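Local coordinates for uncharacterized protein (PDB 5VJ4), which is of unknown function but is a putative surface protein of the relapsing fever spirochete Borrelia turicatae, and may bind lipid, at residues V288-E291 against H292-L296; Q312-L315 against N316-G320; G320-Y323 against S324-G328; G345-Y348 against R349-I353. All coordinates share one frame; numbering follows the deposited sequence.

How the interactions relate
Interactions 2 and 3 are successive stretches of helix 308-334: they share Gly320, and their centres lie about 12 Å apart. Interaction 1 belongs to the preceding helix, 263-301, and interaction 4 to the following one, 345-365; their centres are about 9 Å apart. Phe352 of interaction 4 packs on both other helices, with its CE2 3.5 Å from Val288 CG1 and its CE1 3.7 Å from Leu315 CD1. Interactions 3 and 4 are also joined by a probable hydrogen bond, Glu321 OE1 to Tyr348 OH at 2.5 Å. No active site is known here. Two sulfates, probably from the crystallisation liquor, meet the chain at interaction 4.

Interaction 1 (V288-E291 against H292-L296); sequences VKIE and HDEAL
Asp293 folds back on the carbonyl of Lys289, one turn earlier in helix 263-301. Its CB lies 3.7 Å from Ile290 O. At the next atom CG sits beside the backbone N and anti to the carbonyl carbon (chi1 -61°), which carries the carboxylate to the Lys289 side, with CG 3.3 Å from Lys289 O. OD1 is near that same oxygen, but both are acceptors and no bond joins them; it is instead His292 ND1 that donates to OD1, at 2.9 Å and an N-H...O angle of 173°. The donor meets OD1 nearly along its C-O axis, and OD1 lies in the imidazole plane, so this His-carboxylate bond fixes the ring's rotation. At the tip, OD2 has Lys289 NZ 4.9 Å away, an attraction too long for a salt bridge.

Beneath these groups runs a regular alpha-helical ladder of i to i+4 bonds, such as His292 N to Val288 O at 2.9 Å. The imidazole then meets Phe352 of helix 345-365 edge-to-face, while Lys319 of helix 308-334 also touches it. Further along the same helix the Glu291 carboxylate oxygen OE1 approaches the aliphatic part of Glu294, 4.0 Å from CG, while the two carboxylates stay apart, their planes differing by 29°.

Interaction 2 (Q312-L315 against N316-G320); sequences QARL and NRFKG
Four consecutive i to i+4 hydrogen bonds tie Gln312-Leu315 to Asn316-Lys319, the shortest being Phe318 N to Arg314 O at 2.7 Å and the straightest Lys319 N to Leu315 O, with an N-H...O angle of 174°. Above this ladder the side chains meet loosely. Gln312, bent at chi2, brings OE1 to 3.7 Å from Asn316 ND2; the two amide planes are turned 47° from one another, and at this length the approach is at most a weak polar one. Two residues further on, Arg314 presents the edge of its guanidinium to Phe318, NE lying 4.4 Å from CE2.

The segment belongs to a helix that runs roughly antiparallel to both 263-301 and 345-365, in an up-down-up packing of three successive helices. Leu315, its branch swung away from its own amide nitrogen (chi1 -173°), enters the seam between them and touches Leu296 on one neighbour and Leu355 on the other. Phe318 is buried as well, its ring meeting that of Tyr351 at a slant.

On the outward side Arg317 lays a guanidinium face over its neighbour, with Phe318 CE1 3.8 Å above the plane and over its centre. Its NE makes a salt bridge to Glu321 OE2, which would help to keep the group there. Arg314 CD lies obliquely to the same guanidinium, 4.3 Å from Arg317 NH1. The like charges, NE of Arg314 and NH1 of Arg317, stay 5.0 Å apart, and Arg314 NH2 has a long, weak ion pair with Asp358.

Interaction 3 (G320-Y323 against S324-G328); sequences GEYY and SNIRG
Tyr322 and Ile326 are brought together by complementary torsions: the tyrosine CG is anti to its own backbone N (chi1 -173°), whereas Ile326 keeps CG1 beside the N and then extends to CD1 (chi2 176°). The methyl CD1 therefore comes over one face of the Tyr322 ring, 4.2 Å from the centroid and 23° off the normal, a CH-pi contact displaced toward the rim at CE2. The same CD1 reaches Tyr323 CD1 at 4.4 Å, but obliquely.

These are i to i+4 and i to i+3 contacts on helix 308-334, whose backbone bonds include Arg327 N to Tyr323 O at 3.1 Å. The paired side chains turn into the fold: Tyr322 packs on Ile284 of helix 263-301 and its OH is hydrogen-bonded to Thr343 OG1, while Ile326 touches Val256 of helix 243-256.

Arg327 folds back along the helix, bent at chi3, and lays its guanidinium face toward Tyr323 CB, 4.0 Å from NH2; NH2 lies at the edge of the tyrosine ring. Its NE is held by Ile255 O. Asn325 ND2 is bonded to Thr343 O.

Interaction 4 (G345-Y348 against R349-I353); sequences GDKY and RNYFI. With SO4 (sulfate ion), chain D; SO4 (sulfate ion), chain G.
Tyr348 and Phe352 form the buried side of this first stretch of helix 345-365, while Asp346 and Lys347 are exposed and Asn350 partly so. On the inner side Tyr348 O lies obliquely to the Phe352 ring and also accepts the Phe352 N-H at 3.0 Å (N to O). The rings of Tyr348 and Tyr351 are neighbours with centroids 5.5 Å apart and planes at 46°, neither stacked nor edge-to-face.

At the border with the solvent side, Lys347 and Tyr351 run side by side. A chi1 of 173° swings Lys347 CG away from its amide and sets it over one face of the Tyr351 ring, a CH-pi contact 4.2 Å from the ring centre and offset toward the rim.

The polar groups beyond are looser. Asp346 OD1 and Asn350 OD1 come no nearer than 4.1 Å, the carboxylate and amide turned well out of each other's plane. Asp346 OD1 also lies 4.3 Å from Arg349 NH1, beyond a salt bridge.

Two sulfates are bound apart from these. Arg349 NH2 donates to O4 of the one in chain D at 2.9 Å, with the sulfur in the guanidinium plane; Ile353 CD1 lies over one face of that group. At the helix start the sulfate of chain G takes Gly345 N at 3.1 Å (to O1) and also Thr343 N, as an anion at a helix N-terminus commonly does.

Among its neighbours the segment lies against helices 263-301 and 308-334: Arg349 and Ile353 touch Glu291 on the first, and Tyr348 and Phe352 meet Asn325 and Phe318 on the second.

Interaction 1 (V288-E291 against H292-L296)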
loop_
_atom_site.group_PDB
_atom_site.type_symbol
_atom_site.label_atom_id
_atom_site.label_comp_id
_atom_site.label_asym_id
_atom_site.label_seq_id
_atom_site.Cartn_x
_atom_site.Cartn_y
_atom_site.Cartn_z
ATOM N N VAL A 288 -15.208 -12.560 0.602
ATOM C CA VAL A 288 -15.211 -13.477 1.724
ATOM C C VAL A 288 -16.596 -13.552 2.333
ATOM O O VAL A 288 -17.074 -14.623 2.665
ATOM C CB VAL A 288 -14.234 -13.058 2.801
ATOM C CG1 VAL A 288 -14.252 -14.101 3.900
ATOM C CG2 VAL A 288 -12.843 -12.900 2.206
ATOM N N LYS A 289 -17.231 -12.396 2.460
ATOM C CA LYS A 289 -18.532 -12.323 3.052
ATOM C C LYS A 289 -19.489 -13.106 2.186
ATOM O O LYS A 289 -20.263 -13.883 2.719
ATOM C CB LYS A 289 -18.971 -10.883 3.177
ATOM C CG LYS A 289 -20.481 -10.695 3.231
ATOM C CD LYS A 289 -20.870 -9.249 3.530
ATOM C CE LYS A 289 -22.017 -9.190 4.540
ATOM N NZ LYS A 289 -23.311 -8.703 3.999
ATOM N N ILE A 290 -19.427 -12.923 0.866
ATOM C CA ILE A 290 -20.373 -13.618 -0.020
ATOM C C ILE A 290 -20.157 -15.115 0.003
ATOM O O ILE A 290 -21.121 -15.858 0.081
ATOM C CB ILE A 290 -20.411 -13.051 -1.434
ATOM C CG1 ILE A 290 -21.056 -11.666 -1.351
ATOM C CG2 ILE A 290 -21.337 -13.855 -2.298
ATOM C CD1 ILE A 290 -21.036 -10.831 -2.614
ATOM N N GLU A 291 -18.907 -15.549 0.006
ATOM C CA GLU A 291 -18.637 -16.975 0.028
ATOM C C GLU A 291 -19.048 -17.632 1.313
ATOM O O GLU A 291 -19.540 -18.751 1.300
ATOM C CB GLU A 291 -17.175 -17.310 -0.304
ATOM C CG GLU A 291 -16.862 -17.132 -1.780
ATOM C CD GLU A 291 -17.955 -17.684 -2.683
ATOM O OE1 GLU A 291 -18.441 -18.805 -2.396
ATOM O OE2 GLU A 291 -18.330 -16.991 -3.663
ATOM N N HIS A 292 -18.854 -16.935 2.419
ATOM C CA HIS A 292 -19.221 -17.460 3.726
ATOM C C HIS A 292 -20.732 -17.714 3.768
ATOM O O HIS A 292 -21.186 -18.742 4.250
ATOM C CB HIS A 292 -18.793 -16.465 4.789
ATOM C CG HIS A 292 -19.456 -16.658 6.111
ATOM N ND1 HIS A 292 -20.701 -16.129 6.417
ATOM C CD2 HIS A 292 -19.025 -17.289 7.232
ATOM C CE1 HIS A 292 -21.018 -16.461 7.657
ATOM N NE2 HIS A 292 -20.016 -17.156 8.176
ATOM N N ASP A 293 -21.508 -16.786 3.240
ATOM C CA ASP A 293 -22.951 -16.978 3.218
ATOM C C ASP A 293 -23.362 -18.149 2.393
ATOM O O ASP A 293 -24.241 -18.882 2.794
ATOM C CB ASP A 293 -23.660 -15.718 2.765
ATOM C CG ASP A 293 -23.382 -14.558 3.703
ATOM O OD1 ASP A 293 -22.513 -14.708 4.610
ATOM O OD2 ASP A 293 -24.022 -13.503 3.540
ATOM N N GLU A 294 -22.718 -18.348 1.245
ATOM C CA GLU A 294 -22.983 -19.533 0.434
ATOM C C GLU A 294 -22.741 -20.788 1.245
ATOM O O GLU A 294 -23.561 -21.707 1.216
ATOM C CB GLU A 294 -22.120 -19.560 -0.826
ATOM C CG GLU A 294 -22.330 -18.420 -1.806
ATOM C CD GLU A 294 -23.738 -18.332 -2.360
ATOM O OE1 GLU A 294 -24.474 -19.345 -2.325
ATOM O OE2 GLU A 294 -24.101 -17.239 -2.853
ATOM N N ALA A 295 -21.633 -20.796 1.991
ATOM C CA ALA A 295 -21.265 -21.939 2.825
ATOM C C ALA A 295 -22.241 -22.105 3.969
ATOM O O ALA A 295 -22.481 -23.220 4.419
ATOM C CB ALA A 295 -19.821 -21.828 3.327
ATOM N N LEU A 296 -22.820 -20.998 4.424
ATOM C CA LEU A 296 -23.862 -21.041 5.440
ATOM C C LEU A 296 -25.087 -21.799 4.939
ATOM O O LEU A 296 -25.547 -22.740 5.601
ATOM C CB LEU A 296 -24.260 -19.627 5.846
ATOM C CG LEU A 296 -25.200 -19.440 7.014
ATOM C CD1 LEU A 296 -24.247 -19.374 8.184
ATOM C CD2 LEU A 296 -25.995 -18.154 6.862
#

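Interaction 2 (Q312-L315 against N316-G320)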
loop_
_atom_site.group_PDB
_atom_site.type_symbol
_atom_site.label_atom_id
_atom_site.label_comp_id
_atom_site.label_asym_id
_atom_site.label_seq_id
_atom_site.Cartn_x
_atom_site.Cartn_y
_atom_site.Cartn_z
ATOM N N GLN A 312 -20.041 -27.202 10.540
ATOM C CA GLN A 312 -20.462 -26.024 11.278
ATOM C C GLN A 312 -19.346 -25.405 12.111
ATOM O O GLN A 312 -19.226 -24.181 12.206
ATOM C CB GLN A 312 -21.629 -26.379 12.186
ATOM C CG GLN A 312 -22.927 -25.772 11.726
ATOM C CD GLN A 312 -22.834 -24.270 11.632
ATOM O OE1 GLN A 312 -21.793 -23.660 11.935
ATOM N NE2 GLN A 312 -23.928 -23.655 11.207
ATOM N N ALA A 313 -18.521 -26.268 12.699
ATOM C CA ALA A 313 -17.359 -25.818 13.442
ATOM C C ALA A 313 -16.454 -25.021 12.524
ATOM O O ALA A 313 -16.042 -23.916 12.867
ATOM C CB ALA A 313 -16.599 -27.000 14.044
ATOM N N ARG A 314 -16.179 -25.582 11.347
ATOM C CA ARG A 314 -15.265 -24.973 10.401
ATOM C C ARG A 314 -15.768 -23.584 10.034
ATOM O O ARG A 314 -14.983 -22.632 10.032
ATOM C CB ARG A 314 -15.143 -25.833 9.155
ATOM C CG ARG A 314 -14.879 -27.297 9.432
ATOM C CD ARG A 314 -13.509 -27.735 8.949
ATOM N NE ARG A 314 -13.399 -27.597 7.490
ATOM C CZ ARG A 314 -13.899 -28.445 6.584
ATOM N NH1 ARG A 314 -14.548 -29.542 6.952
ATOM N NH2 ARG A 314 -13.741 -28.198 5.292
ATOM N N LEU A 315 -17.072 -23.477 9.749
ATOM C CA LEU A 315 -17.667 -22.211 9.363
ATOM C C LEU A 315 -17.411 -21.174 10.436
ATOM O O LEU A 315 -16.916 -20.095 10.134
ATOM C CB LEU A 315 -19.164 -22.331 9.125
ATOM C CG LEU A 315 -19.834 -21.072 8.555
ATOM C CD1 LEU A 315 -19.460 -20.886 7.091
ATOM C CD2 LEU A 315 -21.357 -21.099 8.693
ATOM N N ASN A 316 -17.722 -21.514 11.682
ATOM C CA ASN A 316 -17.515 -20.564 12.773
ATOM C C ASN A 316 -16.061 -20.253 13.019
ATOM O O ASN A 316 -15.707 -19.097 13.224
ATOM C CB ASN A 316 -18.209 -21.005 14.047
ATOM C CG ASN A 316 -19.709 -20.924 13.916
ATOM O OD1 ASN A 316 -20.211 -20.206 13.062
ATOM N ND2 ASN A 316 -20.433 -21.663 14.748
ATOM N N ARG A 317 -15.221 -21.277 12.951
ATOM C CA ARG A 317 -13.801 -21.099 13.188
ATOM C C ARG A 317 -13.205 -20.184 12.125
ATOM O O ARG A 317 -12.459 -19.264 12.443
ATOM C CB ARG A 317 -13.091 -22.451 13.217
ATOM C CG ARG A 317 -11.584 -22.372 13.122
ATOM C CD ARG A 317 -11.054 -23.753 12.793
ATOM N NE ARG A 317 -9.826 -23.722 11.990
ATOM C CZ ARG A 317 -9.469 -24.674 11.129
ATOM N NH1 ARG A 317 -10.264 -25.726 10.927
ATOM N NH2 ARG A 317 -8.319 -24.572 10.463
ATOM N N PHE A 318 -13.562 -20.444 10.874
ATOM C CA PHE A 318 -13.057 -19.658 9.766
ATOM C C PHE A 318 -13.456 -18.206 9.877
ATOM O O PHE A 318 -12.598 -17.347 9.756
ATOM C CB PHE A 318 -13.510 -20.229 8.427
ATOM C CG PHE A 318 -12.709 -21.410 7.970
ATOM C CD1 PHE A 318 -11.425 -21.625 8.460
ATOM C CD2 PHE A 318 -13.223 -22.296 7.015
ATOM C CE1 PHE A 318 -10.676 -22.710 8.034
ATOM C CE2 PHE A 318 -12.479 -23.383 6.582
ATOM C CZ PHE A 318 -11.199 -23.587 7.086
ATOM N N LYS A 319 -14.742 -17.934 10.118
ATOM C CA LYS A 319 -15.215 -16.558 10.334
ATOM C C LYS A 319 -14.387 -15.916 11.453
ATOM O O LYS A 319 -13.884 -14.816 11.289
ATOM C CB LYS A 319 -16.706 -16.509 10.672
ATOM C CG LYS A 319 -17.298 -15.111 10.679
ATOM C CD LYS A 319 -18.822 -15.081 10.875
ATOM C CE LYS A 319 -19.275 -13.774 11.553
ATOM N NZ LYS A 319 -20.625 -13.236 11.196
ATOM N N GLY A 320 -14.206 -16.631 12.559
ATOM C CA GLY A 320 -13.393 -16.138 13.659
ATOM C C GLY A 320 -12.005 -15.732 13.209
ATOM O O GLY A 320 -11.620 -14.572 13.359
#

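Interaction 3 (G320-Y323 against S324-G328)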
loop_
_atom_site.group_PDB
_atom_site.type_symbol
_atom_site.label_atom_id
_atom_site.label_comp_id
_atom_site.label_asym_id
_atom_site.label_seq_id
_atom_site.Cartn_x
_atom_site.Cartn_y
_atom_site.Cartn_z
ATOM N N GLY A 320 -14.206 -16.631 12.559
ATOM C CA GLY A 320 -13.393 -16.138 13.659
ATOM C C GLY A 320 -12.005 -15.732 13.209
ATOM O O GLY A 320 -11.620 -14.572 13.359
ATOM N N GLU A 321 -11.272 -16.679 12.629
ATOM C CA GLU A 321 -9.899 -16.430 12.146
ATOM C C GLU A 321 -9.822 -15.194 11.257
ATOM O O GLU A 321 -8.902 -14.395 11.395
ATOM C CB GLU A 321 -9.336 -17.634 11.385
ATOM C CG GLU A 321 -9.184 -18.933 12.157
ATOM C CD GLU A 321 -8.715 -20.091 11.282
ATOM O OE1 GLU A 321 -8.161 -19.848 10.182
ATOM O OE2 GLU A 321 -8.883 -21.255 11.700
ATOM N N TYR A 322 -10.799 -15.026 10.365
ATOM C CA TYR A 322 -10.787 -13.880 9.450
ATOM C C TYR A 322 -10.984 -12.561 10.198
ATOM O O TYR A 322 -10.115 -11.697 10.147
ATOM C CB TYR A 322 -11.809 -14.043 8.299
ATOM C CG TYR A 322 -11.716 -12.969 7.254
ATOM C CD1 TYR A 322 -10.467 -12.612 6.696
ATOM C CD2 TYR A 322 -12.857 -12.285 6.823
ATOM C CE1 TYR A 322 -10.361 -11.581 5.755
ATOM C CE2 TYR A 322 -12.756 -11.249 5.870
ATOM C CZ TYR A 322 -11.503 -10.903 5.349
ATOM O OH TYR A 322 -11.373 -9.908 4.411
ATOM N N TYR A 323 -12.114 -12.425 10.900
ATOM C CA TYR A 323 -12.392 -11.253 11.735
ATOM C C TYR A 323 -11.204 -10.883 12.639
ATOM O O TYR A 323 -10.833 -9.715 12.758
ATOM C CB TYR A 323 -13.638 -11.484 12.556
ATOM C CG TYR A 323 -14.957 -11.269 11.822
ATOM C CD1 TYR A 323 -15.053 -11.308 10.417
ATOM C CD2 TYR A 323 -16.129 -11.061 12.557
ATOM C CE1 TYR A 323 -16.285 -11.119 9.782
ATOM C CE2 TYR A 323 -17.355 -10.862 11.939
ATOM C CZ TYR A 323 -17.441 -10.899 10.564
ATOM O OH TYR A 323 -18.686 -10.702 10.003
ATOM N N SER A 324 -10.558 -11.891 13.197
ATOM C CA SER A 324 -9.332 -11.675 13.956
ATOM C C SER A 324 -8.210 -11.074 13.107
ATOM O O SER A 324 -7.519 -10.164 13.565
ATOM C CB SER A 324 -8.881 -12.969 14.650
ATOM O OG SER A 324 -7.494 -12.948 14.924
ATOM N N ASN A 325 -8.028 -11.576 11.884
ATOM C CA ASN A 325 -7.021 -11.012 10.974
ATOM C C ASN A 325 -7.297 -9.525 10.755
ATOM O O ASN A 325 -6.356 -8.732 10.715
ATOM C CB ASN A 325 -6.993 -11.749 9.626
ATOM C CG ASN A 325 -6.149 -13.020 9.641
ATOM O OD1 ASN A 325 -5.963 -13.643 10.663
ATOM N ND2 ASN A 325 -5.658 -13.414 8.482
ATOM N N ILE A 326 -8.579 -9.151 10.645
ATOM C CA ILE A 326 -8.944 -7.763 10.363
ATOM C C ILE A 326 -8.525 -6.871 11.538
ATOM O O ILE A 326 -7.727 -5.940 11.372
ATOM C CB ILE A 326 -10.437 -7.597 10.030
ATOM C CG1 ILE A 326 -10.850 -8.499 8.873
ATOM C CG2 ILE A 326 -10.745 -6.158 9.659
ATOM C CD1 ILE A 326 -12.341 -8.449 8.562
ATOM N N ARG A 327 -9.031 -7.195 12.729
ATOM C CA ARG A 327 -8.673 -6.480 13.952
ATOM C C ARG A 327 -7.149 -6.337 14.086
ATOM O O ARG A 327 -6.640 -5.214 14.251
ATOM C CB ARG A 327 -9.261 -7.173 15.175
ATOM C CG ARG A 327 -10.750 -7.033 15.273
ATOM C CD ARG A 327 -11.300 -7.556 16.587
ATOM N NE ARG A 327 -12.615 -8.171 16.367
ATOM C CZ ARG A 327 -12.877 -9.472 16.481
ATOM N NH1 ARG A 327 -11.931 -10.337 16.850
ATOM N NH2 ARG A 327 -14.108 -9.907 16.246
ATOM N N GLY A 328 -6.442 -7.470 13.982
ATOM C CA GLY A 328 -4.971 -7.502 14.092
ATOM C C GLY A 328 -4.246 -6.578 13.109
ATOM O O GLY A 328 -3.239 -5.954 13.449
#

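Interaction 4 (G345-Y348 against R349-I353)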
loop_
_atom_site.group_PDB
_atom_site.type_symbol
_atom_site.label_atom_id
_atom_site.label_comp_id
_atom_site.label_asym_id
_atom_site.label_seq_id
_atom_site.Cartn_x
_atom_site.Cartn_y
_atom_site.Cartn_z
ATOM N N GLY A 345 -7.506 -12.227 2.865
ATOM C CA GLY A 345 -8.901 -12.472 2.535
ATOM C C GLY A 345 -9.106 -13.502 1.440
ATOM O O GLY A 345 -10.070 -14.255 1.488
ATOM N N ASP A 346 -8.212 -13.528 0.453
ATOM C CA ASP A 346 -8.299 -14.506 -0.621
ATOM C C ASP A 346 -8.235 -15.943 -0.077
ATOM O O ASP A 346 -9.098 -16.776 -0.389
ATOM C CB ASP A 346 -7.223 -14.254 -1.687
ATOM C CG ASP A 346 -7.530 -14.943 -3.002
ATOM O OD1 ASP A 346 -8.688 -15.384 -3.238
ATOM O OD2 ASP A 346 -6.600 -15.045 -3.819
ATOM N N LYS A 347 -7.243 -16.204 0.776
ATOM C CA LYS A 347 -7.089 -17.499 1.454
ATOM C C LYS A 347 -8.406 -17.928 2.119
ATOM O O LYS A 347 -8.794 -19.088 2.055
ATOM C CB LYS A 347 -5.958 -17.409 2.486
ATOM C CG LYS A 347 -5.747 -18.599 3.410
ATOM C CD LYS A 347 -4.613 -18.308 4.396
ATOM C CE LYS A 347 -4.088 -19.555 5.094
ATOM N NZ LYS A 347 -2.693 -19.395 5.607
ATOM N N TYR A 348 -9.100 -16.973 2.716
ATOM C CA TYR A 348 -10.312 -17.276 3.431
ATOM C C TYR A 348 -11.513 -17.426 2.513
ATOM O O TYR A 348 -12.452 -18.165 2.839
ATOM C CB TYR A 348 -10.521 -16.285 4.605
ATOM C CG TYR A 348 -9.639 -16.650 5.804
ATOM C CD1 TYR A 348 -8.253 -16.407 5.792
ATOM C CD2 TYR A 348 -10.173 -17.318 6.919
ATOM C CE1 TYR A 348 -7.443 -16.791 6.861
ATOM C CE2 TYR A 348 -9.374 -17.694 8.002
ATOM C CZ TYR A 348 -8.016 -17.427 7.970
ATOM O OH TYR A 348 -7.234 -17.788 9.034
ATOM N N ARG A 349 -11.480 -16.755 1.364
ATOM C CA ARG A 349 -12.513 -16.951 0.338
ATOM C C ARG A 349 -12.473 -18.398 -0.155
ATOM O O ARG A 349 -13.511 -19.065 -0.239
ATOM C CB ARG A 349 -12.314 -16.001 -0.824
ATOM C CG ARG A 349 -13.426 -16.048 -1.847
ATOM C CD ARG A 349 -13.214 -15.059 -2.984
ATOM N NE ARG A 349 -14.040 -15.440 -4.125
ATOM C CZ ARG A 349 -13.596 -16.084 -5.203
ATOM N NH1 ARG A 349 -12.310 -16.440 -5.355
ATOM N NH2 ARG A 349 -14.461 -16.375 -6.137
ATOM N N ASN A 350 -11.264 -18.878 -0.430
ATOM C CA ASN A 350 -11.053 -20.252 -0.845
ATOM C C ASN A 350 -11.478 -21.244 0.221
ATOM O O ASN A 350 -12.189 -22.207 -0.086
ATOM C CB ASN A 350 -9.605 -20.467 -1.290
ATOM C CG ASN A 350 -9.284 -19.757 -2.616
ATOM O OD1 ASN A 350 -10.162 -19.238 -3.303
ATOM N ND2 ASN A 350 -8.012 -19.729 -2.966
ATOM N N TYR A 351 -11.096 -20.987 1.469
ATOM C CA TYR A 351 -11.551 -21.830 2.578
ATOM C C TYR A 351 -13.071 -21.971 2.584
ATOM O O TYR A 351 -13.584 -23.086 2.676
ATOM C CB TYR A 351 -11.008 -21.341 3.913
ATOM C CG TYR A 351 -9.531 -21.637 4.139
ATOM C CD1 TYR A 351 -8.698 -22.088 3.099
ATOM C CD2 TYR A 351 -8.954 -21.434 5.394
ATOM C CE1 TYR A 351 -7.347 -22.339 3.319
ATOM C CE2 TYR A 351 -7.602 -21.684 5.626
ATOM C CZ TYR A 351 -6.802 -22.134 4.589
ATOM O OH TYR A 351 -5.469 -22.388 4.820
ATOM N N PHE A 352 -13.781 -20.863 2.403
ATOM C CA PHE A 352 -15.239 -20.913 2.371
ATOM C C PHE A 352 -15.801 -21.631 1.162
ATOM O O PHE A 352 -16.882 -22.219 1.247
ATOM C CB PHE A 352 -15.873 -19.515 2.489
ATOM C CG PHE A 352 -15.793 -18.944 3.860
ATOM C CD1 PHE A 352 -16.393 -19.589 4.927
ATOM C CD2 PHE A 352 -15.103 -17.762 4.101
ATOM C CE1 PHE A 352 -16.312 -19.065 6.207
ATOM C CE2 PHE A 352 -15.011 -17.238 5.379
ATOM C CZ PHE A 352 -15.621 -17.886 6.430
ATOM N N ILE A 353 -15.100 -21.551 0.038
ATOM C CA ILE A 353 -15.581 -22.173 -1.195
ATOM C C ILE A 353 -15.450 -23.693 -1.056
ATOM O O ILE A 353 -16.418 -24.430 -1.279
ATOM C CB ILE A 353 -14.851 -21.626 -2.439
ATOM C CG1 ILE A 353 -15.403 -20.248 -2.766
ATOM C CG2 ILE A 353 -15.071 -22.516 -3.651
ATOM C CD1 ILE A 353 -14.626 -19.475 -3.819
HETATM S S SO4 D . -15.316 -18.169 -8.752
HETATM O O1 SO4 D . -15.165 -19.627 -8.436
HETATM O O2 SO4 D . -16.275 -17.575 -7.784
HETATM O O3 SO4 D . -15.884 -17.862 -10.091
HETATM O O4 SO4 D . -13.949 -17.587 -8.672
HETATM S S SO4 G . -4.910 -9.552 1.570
HETATM O O1 SO4 G . -5.587 -10.727 0.938
HETATM O O2 SO4 G . -5.940 -8.910 2.460
HETATM O O3 SO4 G . -4.425 -8.540 0.575
HETATM O O4 SO4 G . -3.693 -10.071 2.271
#